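Side-chain contacts in probable glutathione reductase (Sinorhizobium meliloti, PDB 4DNA), which probably catalyses the NADPH-dependent reduction of glutathione disulfide to glutathione, working as an FAD-containing homodimer: residues A[173-178]-A[184-189]; A[247-250]-A[254-257]. All blocks are in the same frame, centred on the assembly; numbering follows the deposited sequence.

Interaction 1 (A[173-178]-A[184-189])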
loop_
_atom_site.group_PDB
_atom_site.type_symbol
_atom_site.label_atom_id
_atom_site.label_comp_id
_atom_site.label_asym_id
_atom_site.label_seq_id
_atom_site.Cartn_x
_atom_site.Cartn_y
_atom_site.Cartn_z
ATOM N N ILE A 173 1.645 30.690 -6.192
ATOM C CA ILE A 173 2.777 30.178 -6.983
ATOM C C ILE A 173 2.369 29.805 -8.420
ATOM O O ILE A 173 1.250 29.343 -8.669
ATOM C CB ILE A 173 3.487 28.971 -6.314
ATOM C CG1 ILE A 173 4.911 28.819 -6.861
ATOM C CG2 ILE A 173 2.704 27.670 -6.502
ATOM C CD1 ILE A 173 5.844 28.079 -5.930
ATOM N N LEU A 174 3.291 30.008 -9.356
ATOM C CA LEU A 174 3.113 29.536 -10.713
ATOM C C LEU A 174 4.276 28.641 -11.077
ATOM O O LEU A 174 5.420 29.092 -11.071
ATOM C CB LEU A 174 3.016 30.703 -11.706
ATOM C CG LEU A 174 3.028 30.309 -13.186
ATOM C CD1 LEU A 174 1.687 29.745 -13.598
ATOM C CD2 LEU A 174 3.412 31.467 -14.083
ATOM N N ILE A 175 3.967 27.391 -11.416
ATOM C CA ILE A 175 4.978 26.398 -11.755
ATOM C C ILE A 175 4.967 25.969 -13.217
ATOM O O ILE A 175 4.069 25.262 -13.658
ATOM C CB ILE A 175 4.835 25.127 -10.911
ATOM C CG1 ILE A 175 4.957 25.458 -9.433
ATOM C CG2 ILE A 175 5.894 24.119 -11.323
ATOM C CD1 ILE A 175 4.243 24.475 -8.534
ATOM N N ALA A 176 5.998 26.381 -13.947
ATOM C CA ALA A 176 6.274 25.864 -15.281
ATOM C C ALA A 176 6.941 24.483 -15.203
ATOM O O ALA A 176 7.850 24.258 -14.387
ATOM C CB ALA A 176 7.160 26.840 -16.031
ATOM N N GLY A 177 6.496 23.560 -16.045
ATOM C CA GLY A 177 7.064 22.213 -16.077
ATOM C C GLY A 177 5.939 21.202 -16.139
ATOM O O GLY A 177 4.858 21.451 -15.613
ATOM N N GLY A 178 6.181 20.061 -16.775
ATOM C CA GLY A 178 5.168 19.009 -16.858
ATOM C C GLY A 178 5.529 17.668 -16.244
ATOM O O GLY A 178 4.696 16.772 -16.192
ATOM N N GLU A 184 4.382 17.198 -8.387
ATOM C CA GLU A 184 4.547 16.998 -6.950
ATOM C C GLU A 184 4.468 18.319 -6.188
ATOM O O GLU A 184 3.625 18.496 -5.308
ATOM C CB GLU A 184 5.866 16.298 -6.662
ATOM C CG GLU A 184 5.920 14.840 -7.109
ATOM C CD GLU A 184 7.209 14.122 -6.710
ATOM O OE1 GLU A 184 8.287 14.783 -6.573
ATOM O OE2 GLU A 184 7.129 12.882 -6.538
ATOM N N PHE A 185 5.329 19.260 -6.542
ATOM C CA PHE A 185 5.317 20.555 -5.894
ATOM C C PHE A 185 3.971 21.261 -5.961
ATOM O O PHE A 185 3.481 21.745 -4.947
ATOM C CB PHE A 185 6.435 21.432 -6.433
ATOM C CG PHE A 185 7.716 21.240 -5.706
ATOM C CD1 PHE A 185 7.898 21.800 -4.446
ATOM C CD2 PHE A 185 8.723 20.456 -6.237
ATOM C CE1 PHE A 185 9.070 21.607 -3.740
ATOM C CE2 PHE A 185 9.903 20.262 -5.533
ATOM C CZ PHE A 185 10.080 20.847 -4.288
ATOM N N ALA A 186 3.369 21.293 -7.145
ATOM C CA ALA A 186 2.056 21.888 -7.316
ATOM C C ALA A 186 1.084 21.292 -6.331
ATOM O O ALA A 186 0.295 22.005 -5.714
ATOM C CB ALA A 186 1.556 21.689 -8.725
ATOM N N ASN A 187 1.140 19.979 -6.173
ATOM C CA ASN A 187 0.302 19.330 -5.177
ATOM C C ASN A 187 0.702 19.671 -3.740
ATOM O O ASN A 187 -0.173 19.875 -2.896
ATOM C CB ASN A 187 0.247 17.830 -5.414
ATOM C CG ASN A 187 -0.720 17.476 -6.513
ATOM O OD1 ASN A 187 -1.926 17.403 -6.284
ATOM N ND2 ASN A 187 -0.209 17.269 -7.719
ATOM N N ILE A 188 2.005 19.743 -3.471
ATOM C CA ILE A 188 2.459 20.090 -2.134
ATOM C C ILE A 188 1.927 21.486 -1.794
ATOM O O ILE A 188 1.189 21.660 -0.822
ATOM C CB ILE A 188 4.001 19.986 -1.977
ATOM C CG1 ILE A 188 4.432 18.518 -1.899
ATOM C CG2 ILE A 188 4.469 20.677 -0.708
ATOM C CD1 ILE A 188 5.858 18.273 -2.323
ATOM N N PHE A 189 2.254 22.470 -2.622
ATOM C CA PHE A 189 1.833 23.834 -2.352
ATOM C C PHE A 189 0.324 23.975 -2.260
ATOM O O PHE A 189 -0.170 24.642 -1.353
ATOM C CB PHE A 189 2.435 24.829 -3.351
ATOM C CG PHE A 189 3.896 25.078 -3.127
ATOM C CD1 PHE A 189 4.372 25.417 -1.859
ATOM C CD2 PHE A 189 4.804 24.960 -4.166
ATOM C CE1 PHE A 189 5.720 25.637 -1.631
ATOM C CE2 PHE A 189 6.154 25.187 -3.948
ATOM C CZ PHE A 189 6.615 25.522 -2.678
#
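Ile175 and Ile173, alternate residues of strand 173-176, direct their side chains at helix 184-189 and meet it chiefly at Ala186 and Phe189. Ile175 does so through CD1 alone. With CG1 anti to the carbonyl carbon (chi1 -59°), Ile175 CD1 reaches the helix backbone, 3.6 Å from Ala186 N, and lies 3.9 Å from Ala186 CB. It also comes near Phe185 CB. Ile175 CD1 lies besides at the edge of the Phe189 ring, near the ring plane, 4.4 Å from Phe189 CD2. Ile173 differs: its CG1 is anti to the backbone N (chi1 -159°), which brings Ile173 CD1 to within 3.5 Å of Phe189 CE2, approaching the ring obliquely, while Ile173 CG2 stands 4.1 Å from Phe189 CD2. The side chains of Ile173 and Phe189 cross at about a right angle. The side-chain contacts are all apolar, and every residue that touches is buried.

Strand and helix run nearly antiparallel, at 167°, as the first two elements of the beta-alpha-beta unit 172-176, 180-191, 195-199. The turn between them holds Gly177 and Gly178, predicted to bind NAD(+), as expected of a Rossmann-type dinucleotide-binding domain. Thr196 of the third element also touches Ile173, Ala186 and Phe189, and Met261 of strand 259-262 touches Ile175. Phe185 sends its ring away from the strand, its side chain about 4 Å from the bound FAD, and meets the ring of Phe164.

Interaction 2 (A[247-250]-A[254-257])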
loop_
_atom_site.group_PDB
_atom_site.type_symbol
_atom_site.label_atom_id
_atom_site.label_comp_id
_atom_site.label_asym_id
_atom_site.label_seq_id
_atom_site.Cartn_x
_atom_site.Cartn_y
_atom_site.Cartn_z
ATOM N N ALA A 247 4.455 37.178 -14.808
ATOM C CA ALA A 247 4.924 36.289 -15.857
ATOM C C ALA A 247 4.095 36.465 -17.111
ATOM O O ALA A 247 2.865 36.494 -17.050
ATOM C CB ALA A 247 4.851 34.856 -15.388
ATOM N N THR A 248 4.782 36.575 -18.247
ATOM C CA THR A 248 4.132 36.788 -19.544
ATOM C C THR A 248 3.999 35.485 -20.327
ATOM O O THR A 248 4.924 34.678 -20.410
ATOM C CB THR A 248 4.862 37.875 -20.367
ATOM O OG1 THR A 248 5.032 39.038 -19.548
ATOM C CG2 THR A 248 4.082 38.266 -21.628
ATOM N N THR A 249 2.823 35.299 -20.901
ATOM C CA THR A 249 2.451 34.054 -21.518
ATOM C C THR A 249 2.079 34.336 -22.955
ATOM O O THR A 249 1.593 35.423 -23.257
ATOM C CB THR A 249 1.250 33.480 -20.759
ATOM O OG1 THR A 249 1.685 33.032 -19.469
ATOM C CG2 THR A 249 0.644 32.340 -21.489
HETATM N N MSE A 250 2.326 33.374 -23.843
HETATM C CA MSE A 250 1.863 33.482 -25.233
HETATM C C MSE A 250 0.362 33.560 -25.238
HETATM O O MSE A 250 -0.232 34.470 -25.837
HETATM C CB MSE A 250 2.211 32.234 -26.040
HETATM C CG MSE A 250 3.588 32.235 -26.698
HETATM SE SE MSE A 250 3.588 30.853 -28.116
HETATM C CE MSE A 250 5.008 29.614 -27.502
ATOM N N GLU A 254 -0.825 37.826 -18.884
ATOM C CA GLU A 254 0.153 37.921 -17.795
ATOM C C GLU A 254 -0.389 37.506 -16.426
ATOM O O GLU A 254 -1.424 37.999 -15.980
ATOM C CB GLU A 254 0.809 39.312 -17.746
ATOM C CG GLU A 254 -0.139 40.506 -17.664
ATOM C CD GLU A 254 0.551 41.816 -17.995
ATOM O OE1 GLU A 254 1.741 41.790 -18.370
ATOM O OE2 GLU A 254 -0.099 42.879 -17.891
ATOM N N ILE A 255 0.330 36.595 -15.773
ATOM C CA ILE A 255 -0.105 36.029 -14.499
ATOM C C ILE A 255 0.800 36.518 -13.383
ATOM O O ILE A 255 2.037 36.409 -13.474
ATOM C CB ILE A 255 -0.088 34.476 -14.488
ATOM C CG1 ILE A 255 -0.231 33.903 -15.896
ATOM C CG2 ILE A 255 -1.173 33.931 -13.566
ATOM C CD1 ILE A 255 -0.531 32.419 -15.932
ATOM N N VAL A 256 0.191 37.049 -12.328
ATOM C CA VAL A 256 0.975 37.521 -11.197
ATOM C C VAL A 256 0.959 36.475 -10.099
ATOM O O VAL A 256 -0.091 35.921 -9.784
ATOM C CB VAL A 256 0.470 38.876 -10.656
ATOM C CG1 VAL A 256 1.491 39.455 -9.686
ATOM C CG2 VAL A 256 0.227 39.870 -11.785
ATOM N N ALA A 257 2.125 36.184 -9.532
ATOM C CA ALA A 257 2.205 35.259 -8.389
ATOM C C ALA A 257 3.336 35.645 -7.455
ATOM O O ALA A 257 4.261 36.352 -7.859
ATOM C CB ALA A 257 2.378 33.828 -8.865
#
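The backbone amide and carbonyl groups of Ala247 and Ile255 pair across this hairpin, with the side chains of both residues on one face of the sheet and those of Thr248 and Glu254 on the other. Two backbone hydrogen bonds close the Ala247-Ile255 pair. Ile255 N gives to Ala247 O at 2.8 Å, with the donor in the plane of the Ala247 carbonyl, whereas Ala247 N gives to Ile255 O at 2.9 Å from a position tilted 29° from the plane of the Ile255 carbonyl. Ala247 O has a second, weaker approach from Glu254 CA, a CA-H...O contact of 3.2 Å. The next pair, Thr248 with Glu254, is non-hydrogen-bonded.

Side-chain contact is sparse on both faces. On the face of Ala247, the hydroxyl of Thr249 stands anti to the carbonyl carbon (chi1 -71°), and Thr249 OG1 comes to 4.1 Å from Ile255 CG1 as the two side chains cross obliquely. On the outer face Glu254 has CG between the backbone N and the carbonyl carbon (chi1 54°), and the extended chain beyond rises off the sheet. Glu254 OE1 remains 4.4 Å from Thr248 OG1, too far for a hydrogen bond.

The hairpin forms two strands of a three-stranded antiparallel meander. Strand 245-249 is the middle one: beyond it, Thr248 is hydrogen-bonded through its backbone to Gln235 and Ser236 of strand 234-239. The face bearing Ala247 is turned to the parallel Rossmann sheet, where Ala247 rests on Leu174 of strand 172-176 and Ala257 on Ser172.

Followed from the N terminus, the two contacts close separate loops in series, neither enclosing nor crossing the other. Interaction 1 closes the loop made by the glycine turn and the start of helix 180-191. The chain then builds strands 195-199 and 227-229 before entering the meander, where interaction 2 closes the turn at 250-253 of its second hairpin; strand 259-262 follows at once and returns to lie beside strand 172-176. Strand 172-176 links helix and meander: Ile173 and Ile175 face the helix, while Leu174 packs against the meander, Leu174 CD2 3.9 Å from Ala247 CB and Leu174 CD1 4.2 Å from Ile255 CD1. The parallel sheet is thus held between helix and meander.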